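16S rRNA methyltransferase (PDB 3MQ2) methylates the N1 position of adenine 1408 in 16S rRNA, with S-adenosylmethionine as methyl donor, and so confers resistance to aminoglycosides such as kanamycin and apramycin. Local coordinates at residues L53-D58 / N82-W87; N141-R146 / S203-D208; R182-E187 / F207-L212. All blocks are in the same frame, centred on the assembly; numbering follows the deposited sequence.

Contact 1: L53-D58 / N82-W87. With SAH (S-adenosyl-L-homocysteine), chain C.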
loop_
_atom_site.group_PDB
_atom_site.type_symbol
_atom_site.label_atom_id
_atom_site.label_comp_id
_atom_site.label_asym_id
_atom_site.label_seq_id
_atom_site.Cartn_x
_atom_site.Cartn_y
_atom_site.Cartn_z
ATOM N N LEU A 53 -0.056 10.634 -10.275
ATOM C CA LEU A 53 -0.967 9.556 -10.633
ATOM C C LEU A 53 -0.957 8.539 -9.510
ATOM O O LEU A 53 0.102 8.073 -9.109
ATOM C CB LEU A 53 -0.523 8.897 -11.936
ATOM C CG LEU A 53 -1.313 7.674 -12.393
ATOM C CD1 LEU A 53 -2.775 8.015 -12.546
ATOM C CD2 LEU A 53 -0.734 7.117 -13.707
ATOM N N VAL A 54 -2.133 8.196 -9.001
ATOM C CA VAL A 54 -2.221 7.254 -7.882
ATOM C C VAL A 54 -2.797 5.957 -8.391
ATOM O O VAL A 54 -3.876 5.950 -8.975
ATOM C CB VAL A 54 -3.114 7.796 -6.740
ATOM C CG1 VAL A 54 -3.188 6.792 -5.572
ATOM C CG2 VAL A 54 -2.576 9.153 -6.258
ATOM N N VAL A 55 -2.058 4.868 -8.188
ATOM C CA VAL A 55 -2.491 3.543 -8.607
ATOM C C VAL A 55 -2.728 2.734 -7.340
ATOM O O VAL A 55 -1.927 2.786 -6.409
ATOM C CB VAL A 55 -1.413 2.849 -9.479
ATOM C CG1 VAL A 55 -1.886 1.467 -9.939
ATOM C CG2 VAL A 55 -1.078 3.713 -10.698
ATOM N N ALA A 56 -3.827 1.993 -7.287
ATOM C CA ALA A 56 -4.107 1.201 -6.096
ATOM C C ALA A 56 -4.591 -0.155 -6.523
ATOM O O ALA A 56 -5.349 -0.275 -7.476
ATOM C CB ALA A 56 -5.153 1.884 -5.213
ATOM N N LEU A 57 -4.136 -1.193 -5.838
ATOM C CA LEU A 57 -4.550 -2.526 -6.245
ATOM C C LEU A 57 -4.958 -3.383 -5.063
ATOM O O LEU A 57 -4.567 -3.127 -3.911
ATOM C CB LEU A 57 -3.461 -3.202 -7.073
ATOM C CG LEU A 57 -2.060 -3.238 -6.477
ATOM C CD1 LEU A 57 -1.939 -4.428 -5.555
ATOM C CD2 LEU A 57 -1.018 -3.323 -7.583
ATOM N N ASP A 58 -5.789 -4.381 -5.347
ATOM C CA ASP A 58 -6.134 -5.365 -4.334
ATOM C C ASP A 58 -6.422 -6.670 -5.036
ATOM O O ASP A 58 -6.862 -6.675 -6.192
ATOM C CB ASP A 58 -7.380 -4.950 -3.555
ATOM C CG ASP A 58 -7.482 -5.650 -2.212
ATOM O OD1 ASP A 58 -7.024 -5.062 -1.206
ATOM O OD2 ASP A 58 -7.995 -6.792 -2.157
ATOM N N ASN A 82 -6.756 11.236 -11.824
ATOM C CA ASN A 82 -5.412 10.776 -11.466
ATOM C C ASN A 82 -5.430 9.587 -10.518
ATOM O O ASN A 82 -4.559 9.448 -9.668
ATOM C CB ASN A 82 -4.607 11.915 -10.836
ATOM C CG ASN A 82 -5.226 12.427 -9.539
ATOM O OD1 ASN A 82 -6.450 12.429 -9.377
ATOM N ND2 ASN A 82 -4.381 12.864 -8.611
ATOM N N LEU A 83 -6.432 8.735 -10.675
ATOM C CA LEU A 83 -6.629 7.603 -9.777
ATOM C C LEU A 83 -7.043 6.380 -10.585
ATOM O O LEU A 83 -7.987 6.425 -11.374
ATOM C CB LEU A 83 -7.704 7.952 -8.747
ATOM C CG LEU A 83 -8.082 6.890 -7.712
ATOM C CD1 LEU A 83 -6.846 6.371 -6.964
ATOM C CD2 LEU A 83 -9.094 7.495 -6.735
ATOM N N LEU A 84 -6.324 5.286 -10.382
ATOM C CA LEU A 84 -6.548 4.071 -11.129
ATOM C C LEU A 84 -6.556 2.894 -10.161
ATOM O O LEU A 84 -5.588 2.678 -9.437
ATOM C CB LEU A 84 -5.423 3.907 -12.158
ATOM C CG LEU A 84 -5.317 2.589 -12.905
ATOM C CD1 LEU A 84 -6.520 2.407 -13.807
ATOM C CD2 LEU A 84 -4.028 2.579 -13.728
ATOM N N TYR A 85 -7.662 2.155 -10.137
ATOM C CA TYR A 85 -7.771 0.945 -9.329
ATOM C C TYR A 85 -7.536 -0.286 -10.201
ATOM O O TYR A 85 -8.127 -0.419 -11.279
ATOM C CB TYR A 85 -9.159 0.860 -8.683
ATOM C CG TYR A 85 -9.361 1.898 -7.609
ATOM C CD1 TYR A 85 -8.834 1.717 -6.344
ATOM C CD2 TYR A 85 -10.060 3.074 -7.873
ATOM C CE1 TYR A 85 -9.012 2.669 -5.357
ATOM C CE2 TYR A 85 -10.234 4.038 -6.901
ATOM C CZ TYR A 85 -9.704 3.827 -5.647
ATOM O OH TYR A 85 -9.877 4.776 -4.672
ATOM N N LEU A 86 -6.678 -1.189 -9.730
ATOM C CA LEU A 86 -6.314 -2.379 -10.500
ATOM C C LEU A 86 -6.565 -3.651 -9.698
ATOM O O LEU A 86 -6.455 -3.668 -8.478
ATOM C CB LEU A 86 -4.826 -2.329 -10.880
ATOM C CG LEU A 86 -4.371 -1.141 -11.723
ATOM C CD1 LEU A 86 -2.881 -1.279 -12.064
ATOM C CD2 LEU A 86 -5.185 -1.014 -13.016
ATOM N N TRP A 87 -6.871 -4.730 -10.402
ATOM C CA TRP A 87 -7.121 -6.020 -9.771
ATOM C C TRP A 87 -5.852 -6.833 -9.864
ATOM O O TRP A 87 -5.474 -7.253 -10.951
ATOM C CB TRP A 87 -8.213 -6.734 -10.560
ATOM C CG TRP A 87 -8.772 -7.979 -9.951
ATOM C CD1 TRP A 87 -8.748 -8.362 -8.629
ATOM C CD2 TRP A 87 -9.468 -9.016 -10.659
ATOM N NE1 TRP A 87 -9.403 -9.575 -8.484
ATOM C CE2 TRP A 87 -9.846 -9.989 -9.709
ATOM C CE3 TRP A 87 -9.817 -9.200 -12.000
ATOM C CZ2 TRP A 87 -10.550 -11.141 -10.068
ATOM C CZ3 TRP A 87 -10.520 -10.351 -12.351
ATOM C CH2 TRP A 87 -10.871 -11.306 -11.390
HETATM N N SAH C . -4.885 -0.916 3.042
HETATM C CA SAH C . -6.331 -1.021 3.144
HETATM C CB SAH C . -6.769 -2.476 3.304
HETATM C CG SAH C . -5.943 -3.275 4.306
HETATM S SD SAH C . -6.740 -4.848 4.717
HETATM C C SAH C . -6.809 -0.195 4.322
HETATM O O SAH C . -8.011 -0.040 4.542
HETATM O OXT SAH C . -5.987 0.327 5.074
HETATM C "C5'" SAH C . -5.420 -5.675 3.792
HETATM C "C4'" SAH C . -5.758 -5.798 2.310
HETATM O "O4'" SAH C . -4.682 -6.427 1.646
HETATM C "C3'" SAH C . -6.990 -6.665 2.043
HETATM O "O3'" SAH C . -7.877 -5.960 1.210
HETATM C "C2'" SAH C . -6.498 -7.876 1.281
HETATM O "O2'" SAH C . -7.398 -8.233 0.248
HETATM C "C1'" SAH C . -5.186 -7.369 0.718
HETATM N N9 SAH C . -4.176 -8.411 0.499
HETATM C C8 SAH C . -3.718 -9.370 1.365
HETATM N N7 SAH C . -2.766 -10.098 0.718
HETATM C C5 SAH C . -2.624 -9.596 -0.536
HETATM C C6 SAH C . -1.814 -9.939 -1.609
HETATM N N6 SAH C . -0.952 -10.948 -1.516
HETATM N N1 SAH C . -1.907 -9.212 -2.773
HETATM C C2 SAH C . -2.791 -8.160 -2.885
HETATM N N3 SAH C . -3.603 -7.823 -1.826
HETATM C C4 SAH C . -3.503 -8.534 -0.677
#

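Contact 2: N141-R146 / S203-D208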
loop_
_atom_site.group_PDB
_atom_site.type_symbol
_atom_site.label_atom_id
_atom_site.label_comp_id
_atom_site.label_asym_id
_atom_site.label_seq_id
_atom_site.Cartn_x
_atom_site.Cartn_y
_atom_site.Cartn_z
ATOM N N ASN A 141 -0.297 -3.261 11.150
ATOM C CA ASN A 141 -1.353 -3.375 12.148
ATOM C C ASN A 141 -0.858 -4.324 13.225
ATOM O O ASN A 141 -0.744 -5.533 12.995
ATOM C CB ASN A 141 -2.616 -3.937 11.495
ATOM C CG ASN A 141 -3.785 -4.044 12.464
ATOM O OD1 ASN A 141 -3.625 -3.916 13.679
ATOM N ND2 ASN A 141 -4.977 -4.302 11.920
ATOM N N LEU A 142 -0.548 -3.777 14.397
ATOM C CA LEU A 142 0.057 -4.559 15.460
ATOM C C LEU A 142 -0.916 -5.601 16.043
ATOM O O LEU A 142 -0.506 -6.522 16.746
ATOM C CB LEU A 142 0.626 -3.625 16.535
ATOM C CG LEU A 142 1.756 -2.709 16.055
ATOM C CD1 LEU A 142 2.014 -1.586 17.057
ATOM C CD2 LEU A 142 3.035 -3.500 15.785
ATOM N N HIS A 143 -2.198 -5.492 15.698
ATOM C CA HIS A 143 -3.160 -6.475 16.177
ATOM C C HIS A 143 -2.950 -7.845 15.549
ATOM O O HIS A 143 -3.532 -8.834 15.997
ATOM C CB HIS A 143 -4.601 -5.970 16.021
ATOM C CG HIS A 143 -4.909 -4.827 16.926
ATOM N ND1 HIS A 143 -5.571 -4.983 18.126
ATOM C CD2 HIS A 143 -4.589 -3.512 16.841
ATOM C CE1 HIS A 143 -5.666 -3.810 18.729
ATOM N NE2 HIS A 143 -5.068 -2.904 17.974
ATOM N N ALA A 144 -2.087 -7.905 14.539
ATOM C CA ALA A 144 -1.690 -9.186 13.973
ATOM C C ALA A 144 -0.918 -9.989 15.014
ATOM O O ALA A 144 -0.618 -11.161 14.803
ATOM C CB ALA A 144 -0.837 -8.975 12.707
ATOM N N TRP A 145 -0.586 -9.351 16.137
ATOM C CA TRP A 145 0.125 -10.030 17.219
ATOM C C TRP A 145 -0.673 -10.008 18.516
ATOM O O TRP A 145 -0.131 -10.276 19.582
ATOM C CB TRP A 145 1.494 -9.382 17.466
ATOM C CG TRP A 145 2.489 -9.634 16.386
ATOM C CD1 TRP A 145 3.401 -10.656 16.337
ATOM C CD2 TRP A 145 2.686 -8.863 15.189
ATOM N NE1 TRP A 145 4.151 -10.563 15.189
ATOM C CE2 TRP A 145 3.734 -9.477 14.468
ATOM C CE3 TRP A 145 2.078 -7.722 14.658
ATOM C CZ2 TRP A 145 4.183 -8.987 13.235
ATOM C CZ3 TRP A 145 2.521 -7.240 13.430
ATOM C CH2 TRP A 145 3.572 -7.867 12.740
ATOM N N ARG A 146 -1.958 -9.698 18.420
ATOM C CA ARG A 146 -2.784 -9.491 19.604
ATOM C C ARG A 146 -4.118 -10.226 19.484
ATOM O O ARG A 146 -5.174 -9.604 19.467
ATOM C CB ARG A 146 -3.016 -7.992 19.800
ATOM C CG ARG A 146 -1.713 -7.186 19.935
ATOM C CD ARG A 146 -1.980 -5.690 20.069
ATOM N NE ARG A 146 -0.742 -4.911 20.060
ATOM C CZ ARG A 146 -0.708 -3.582 20.016
ATOM N NH1 ARG A 146 -1.838 -2.890 19.979
ATOM N NH2 ARG A 146 0.455 -2.945 19.986
ATOM N N SER A 203 -10.283 0.023 20.048
ATOM C CA SER A 203 -9.062 -0.460 20.681
ATOM C C SER A 203 -8.777 0.307 21.954
ATOM O O SER A 203 -8.995 1.518 22.024
ATOM C CB SER A 203 -7.859 -0.317 19.749
ATOM O OG SER A 203 -6.660 -0.731 20.391
ATOM N N ARG A 204 -8.262 -0.401 22.950
ATOM C CA ARG A 204 -7.842 0.228 24.188
ATOM C C ARG A 204 -6.318 0.257 24.285
ATOM O O ARG A 204 -5.765 0.722 25.280
ATOM C CB ARG A 204 -8.430 -0.516 25.385
ATOM C CG ARG A 204 -9.952 -0.456 25.466
ATOM C CD ARG A 204 -10.410 0.828 26.146
ATOM N NE ARG A 204 -11.002 1.767 25.202
ATOM C CZ ARG A 204 -11.450 2.974 25.530
ATOM N NH1 ARG A 204 -11.370 3.400 26.784
ATOM N NH2 ARG A 204 -11.976 3.759 24.600
ATOM N N ASP A 205 -5.641 -0.229 23.243
ATOM C CA ASP A 205 -4.184 -0.236 23.243
ATOM C C ASP A 205 -3.621 1.175 23.060
ATOM O O ASP A 205 -4.266 2.036 22.473
ATOM C CB ASP A 205 -3.637 -1.202 22.179
ATOM C CG ASP A 205 -4.042 -2.642 22.456
ATOM O OD1 ASP A 205 -4.191 -2.998 23.646
ATOM O OD2 ASP A 205 -4.228 -3.418 21.495
ATOM N N ARG A 206 -2.415 1.403 23.562
ATOM C CA ARG A 206 -1.776 2.708 23.415
ATOM C C ARG A 206 -1.575 3.056 21.946
ATOM O O ARG A 206 -1.905 4.157 21.517
ATOM C CB ARG A 206 -0.434 2.751 24.151
ATOM C CG ARG A 206 0.271 4.105 24.062
ATOM C CD ARG A 206 -0.572 5.239 24.656
ATOM N NE ARG A 206 0.085 6.527 24.438
ATOM C CZ ARG A 206 -0.040 7.251 23.329
ATOM N NH1 ARG A 206 -0.814 6.822 22.329
ATOM N NH2 ARG A 206 0.614 8.398 23.209
ATOM N N PHE A 207 -1.023 2.107 21.190
ATOM C CA PHE A 207 -0.835 2.257 19.756
ATOM C C PHE A 207 -1.305 0.997 19.066
ATOM O O PHE A 207 -1.171 -0.100 19.608
ATOM C CB PHE A 207 0.637 2.444 19.411
ATOM C CG PHE A 207 1.229 3.711 19.933
ATOM C CD1 PHE A 207 0.846 4.936 19.416
ATOM C CD2 PHE A 207 2.203 3.669 20.916
ATOM C CE1 PHE A 207 1.415 6.117 19.901
ATOM C CE2 PHE A 207 2.782 4.838 21.398
ATOM C CZ PHE A 207 2.384 6.061 20.878
ATOM N N ASP A 208 -1.825 1.160 17.857
ATOM C CA ASP A 208 -2.287 0.032 17.065
ATOM C C ASP A 208 -1.412 -0.214 15.855
ATOM O O ASP A 208 -1.504 -1.270 15.244
ATOM C CB ASP A 208 -3.697 0.300 16.560
ATOM C CG ASP A 208 -4.670 0.516 17.681
ATOM O OD1 ASP A 208 -4.637 -0.292 18.625
ATOM O OD2 ASP A 208 -5.455 1.480 17.614
#

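Contact 3: R182-E187 / F207-L212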
loop_
_atom_site.group_PDB
_atom_site.type_symbol
_atom_site.label_atom_id
_atom_site.label_comp_id
_atom_site.label_asym_id
_atom_site.label_seq_id
_atom_site.Cartn_x
_atom_site.Cartn_y
_atom_site.Cartn_z
ATOM N N ARG A 182 8.434 3.921 13.706
ATOM C CA ARG A 182 7.786 4.591 14.832
ATOM C C ARG A 182 6.312 4.234 14.966
ATOM O O ARG A 182 5.650 3.910 13.990
ATOM C CB ARG A 182 7.944 6.107 14.699
ATOM C CG ARG A 182 7.300 6.691 13.453
ATOM C CD ARG A 182 7.499 8.203 13.387
ATOM N NE ARG A 182 8.908 8.559 13.274
ATOM C CZ ARG A 182 9.529 9.435 14.060
ATOM N NH1 ARG A 182 8.868 10.058 15.027
ATOM N NH2 ARG A 182 10.816 9.692 13.876
ATOM N N TYR A 183 5.808 4.307 16.192
ATOM C CA TYR A 183 4.394 4.107 16.429
ATOM C C TYR A 183 3.621 5.306 15.893
ATOM O O TYR A 183 4.095 6.453 15.961
ATOM C CB TYR A 183 4.123 3.978 17.923
ATOM C CG TYR A 183 4.600 2.701 18.570
ATOM C CD1 TYR A 183 4.176 1.459 18.112
ATOM C CD2 TYR A 183 5.447 2.744 19.669
ATOM C CE1 TYR A 183 4.601 0.290 18.726
ATOM C CE2 TYR A 183 5.871 1.584 20.292
ATOM C CZ TYR A 183 5.444 0.361 19.822
ATOM O OH TYR A 183 5.866 -0.790 20.442
ATOM N N LEU A 184 2.439 5.039 15.344
ATOM C CA LEU A 184 1.528 6.094 14.925
ATOM C C LEU A 184 0.408 6.213 15.941
ATOM O O LEU A 184 -0.171 5.202 16.352
ATOM C CB LEU A 184 0.915 5.774 13.558
ATOM C CG LEU A 184 1.833 5.765 12.341
ATOM C CD1 LEU A 184 0.953 5.683 11.109
ATOM C CD2 LEU A 184 2.710 7.008 12.307
ATOM N N GLU A 185 0.106 7.443 16.352
ATOM C CA GLU A 185 -1.068 7.688 17.194
ATOM C C GLU A 185 -2.321 7.325 16.413
ATOM O O GLU A 185 -2.323 7.381 15.184
ATOM C CB GLU A 185 -1.152 9.166 17.557
ATOM C CG GLU A 185 0.018 9.672 18.337
ATOM C CD GLU A 185 -0.077 9.326 19.807
ATOM O OE1 GLU A 185 -1.094 8.733 20.218
ATOM O OE2 GLU A 185 0.871 9.654 20.547
ATOM N N PRO A 186 -3.393 6.947 17.120
ATOM C CA PRO A 186 -4.658 6.610 16.455
ATOM C C PRO A 186 -5.133 7.733 15.540
ATOM O O PRO A 186 -5.715 7.452 14.486
ATOM C CB PRO A 186 -5.624 6.432 17.633
ATOM C CG PRO A 186 -4.749 5.929 18.723
ATOM C CD PRO A 186 -3.448 6.682 18.567
ATOM N N GLU A 187 -4.894 8.982 15.931
ATOM C CA GLU A 187 -5.270 10.111 15.087
ATOM C C GLU A 187 -4.458 10.162 13.790
ATOM O O GLU A 187 -4.968 10.594 12.752
ATOM C CB GLU A 187 -5.181 11.435 15.859
ATOM C CG GLU A 187 -6.207 11.558 16.972
ATOM C CD GLU A 187 -5.863 10.707 18.187
ATOM O OE1 GLU A 187 -4.675 10.352 18.350
ATOM O OE2 GLU A 187 -6.781 10.402 18.980
ATOM N N PHE A 207 -1.023 2.107 21.190
ATOM C CA PHE A 207 -0.835 2.257 19.756
ATOM C C PHE A 207 -1.305 0.997 19.066
ATOM O O PHE A 207 -1.171 -0.100 19.608
ATOM C CB PHE A 207 0.637 2.444 19.411
ATOM C CG PHE A 207 1.229 3.711 19.933
ATOM C CD1 PHE A 207 0.846 4.936 19.416
ATOM C CD2 PHE A 207 2.203 3.669 20.916
ATOM C CE1 PHE A 207 1.415 6.117 19.901
ATOM C CE2 PHE A 207 2.782 4.838 21.398
ATOM C CZ PHE A 207 2.384 6.061 20.878
ATOM N N ASP A 208 -1.825 1.160 17.857
ATOM C CA ASP A 208 -2.287 0.032 17.065
ATOM C C ASP A 208 -1.412 -0.214 15.855
ATOM O O ASP A 208 -1.504 -1.270 15.244
ATOM C CB ASP A 208 -3.697 0.300 16.560
ATOM C CG ASP A 208 -4.670 0.516 17.681
ATOM O OD1 ASP A 208 -4.637 -0.292 18.625
ATOM O OD2 ASP A 208 -5.455 1.480 17.614
ATOM N N VAL A 209 -0.588 0.769 15.497
ATOM C CA VAL A 209 0.128 0.722 14.224
ATOM C C VAL A 209 1.585 1.121 14.396
ATOM O O VAL A 209 1.901 2.053 15.141
ATOM C CB VAL A 209 -0.536 1.661 13.204
ATOM C CG1 VAL A 209 0.314 1.799 11.936
ATOM C CG2 VAL A 209 -1.940 1.173 12.862
ATOM N N LEU A 210 2.469 0.404 13.714
ATOM C CA LEU A 210 3.886 0.740 13.659
ATOM C C LEU A 210 4.207 1.111 12.213
ATOM O O LEU A 210 3.984 0.312 11.306
ATOM C CB LEU A 210 4.729 -0.475 14.055
ATOM C CG LEU A 210 6.246 -0.315 14.113
ATOM C CD1 LEU A 210 6.601 0.715 15.178
ATOM C CD2 LEU A 210 6.912 -1.649 14.411
ATOM N N ALA A 211 4.725 2.320 12.002
ATOM C CA ALA A 211 5.072 2.797 10.661
ATOM C C ALA A 211 6.538 2.556 10.328
ATOM O O ALA A 211 7.426 3.009 11.043
ATOM C CB ALA A 211 4.747 4.284 10.521
ATOM N N LEU A 212 6.772 1.850 9.229
ATOM C CA LEU A 212 8.114 1.620 8.709
ATOM C C LEU A 212 8.269 2.475 7.468
ATOM O O LEU A 212 7.506 2.325 6.520
ATOM C CB LEU A 212 8.280 0.145 8.318
ATOM C CG LEU A 212 7.947 -0.935 9.354
ATOM C CD1 LEU A 212 8.062 -2.322 8.736
ATOM C CD2 LEU A 212 8.840 -0.829 10.567
HETATM O O HOH W 1 -2.366 3.546 16.666
#

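Contact 1: L53-D58 / N82-W87
V54 and A56 are the residues of 53-58 that bond through both N and O to segment 82-87, in a parallel ladder whose short axes lie 4.6 Å apart and diverge by 23°. V54 N reaches N82 O, A56 N reaches L84 O, and the carbonyls of V54 and A56 receive L84 N and L86 N. The ladder stretches at its C-terminal end, where D58 N stands 3.3 Å from L86 O.

On the sheet face carrying V55, L57, L84 and L86, chi1 of -179° turns CG1 of V55 toward the C-terminal side, where it meets CD1 of L86 at 3.6 Å. On the other face CG1 of V54 touches CD1 of L83, and CB of A56 lies 3.9 Å from CD1 of the Y85 ring. D58, also on this face, gives one carboxylate oxygen to each ribose hydroxyl of S-adenosylhomocysteine: O3' donates to OD1 at 2.7 Å and O2' to OD2 at 2.9 Å. G37 N and D60 N also bond to these oxygens, helping hold the carboxylate; an acidic residue ending this strand and binding the ribose hydroxyls is a hallmark of Rossmann-like methyltransferases.

The two strands belong to a beta-alpha-beta unit whose helix 65-71 packs on L83 and Y85. Helix 40-48 covers V54 and A56, and 83-87 ends the sheet while strand 29-34 flanks 53-58 across from it.

Contact 2: N141-R146 / S203-D208
H143 leads into D208 through its ring. From CB, with CG beside the backbone N (chi1 -68°), the imidazole runs out so that CD2 passes 3.9 Å from CB of D208, while CE1 and ND1 come to 3.1 and 4.0 Å from OD2 of D205. At the tip, NE2 donates to OD1 of D208 over 2.7 Å, almost straight at 173°. The acceptor lies in the ring plane, yet the ring comes from above the carboxylate plane. OD1 also accepts from OG of S203, on its syn side, so two donors grip it.

R146 stretches out alongside D205 in the opposite sense, their flat groups almost perpendicular. Its NH1 makes a salt bridge to OD2 of D205, though as a hydrogen bond this is weak. NH1 and NH2 both point end-on at F207 O, NH1 being the nearer at 2.9 Å, while NH2 has a second partner in E157. L142 N donates to D208 O.

Each loop has its own turn: OD1 of N141 accepts from H143 N in an Asx turn, and OG of S203 from D205 N in an ST turn. Together a His-carboxylate hydrogen bond and an arginine salt bridge tie two loops at the ends of neighbouring sheet strands, 134-141 and 209-216.

Contact 3: R182-E187 / F207-L212
The chi1 of F207 (-65°) brings its ring under CB of Y183, and chi1 of Y183 (-71°) swings the tyrosine ring alongside, nearly parallel to it. The setting is an antiparallel pairing of strands 176-184 and 209-216, at the edge of the seven-stranded Rossmann-like methyltransferase sheet. CB of Y183 is 3.5 Å from the ring centroid of F207, a CH-pi contact. The two ring planes are 7° apart, but slid so far that the rings barely overlap. E185 adds its carboxylate carbon, CD, at the rim of the phenyl ring, 3.5 Å from CE1 of F207, while its OE1 forms a salt bridge with R206.

R182 and A211 make a hydrogen-bonded pair, R182 N to A211 O and A211 N to R182 O, the second at 2.7 Å. Y183 and L210 follow as a non-hydrogen-bonded pair, CD1 of the tyrosine ring 3.9 Å from CD1 of the leucine. L184 N then donates to V209 O, 3.0 Å away and nearly straight. On the opposite face of the sheet, L184 lays CG and both methyls against CB of A211, and its CD1 also meets CG1 of V209. V189 of helix 186-191 packs on both L184 and V209.

On the D208 side of V209 a water links the backbones: it donates to L184 O at 2.8 Å and accepts from D208 N at 2.7 Å.

In the fold
Contacts 2 and 3 share F207 and D208 and lie with their centres about 9 Å apart, whereas contact 1 sits across the chain's centre, 28 Å from contact 2 and 25 Å from contact 3, centre to centre. The two neighbours also touch directly: CD1 of L142 packs on CE1 of Y183 at 3.6 Å, and CD2 of L142 on CB of L210 at 3.9 Å. Contacts 1 and 3 lie at the two outer edges of one sheet. The cofactor product lies between: D58 of contact 1 binds it directly, while the side chains of N141 and V209 stand about 7 and 9 Å from it, next to M106 of the cofactor site.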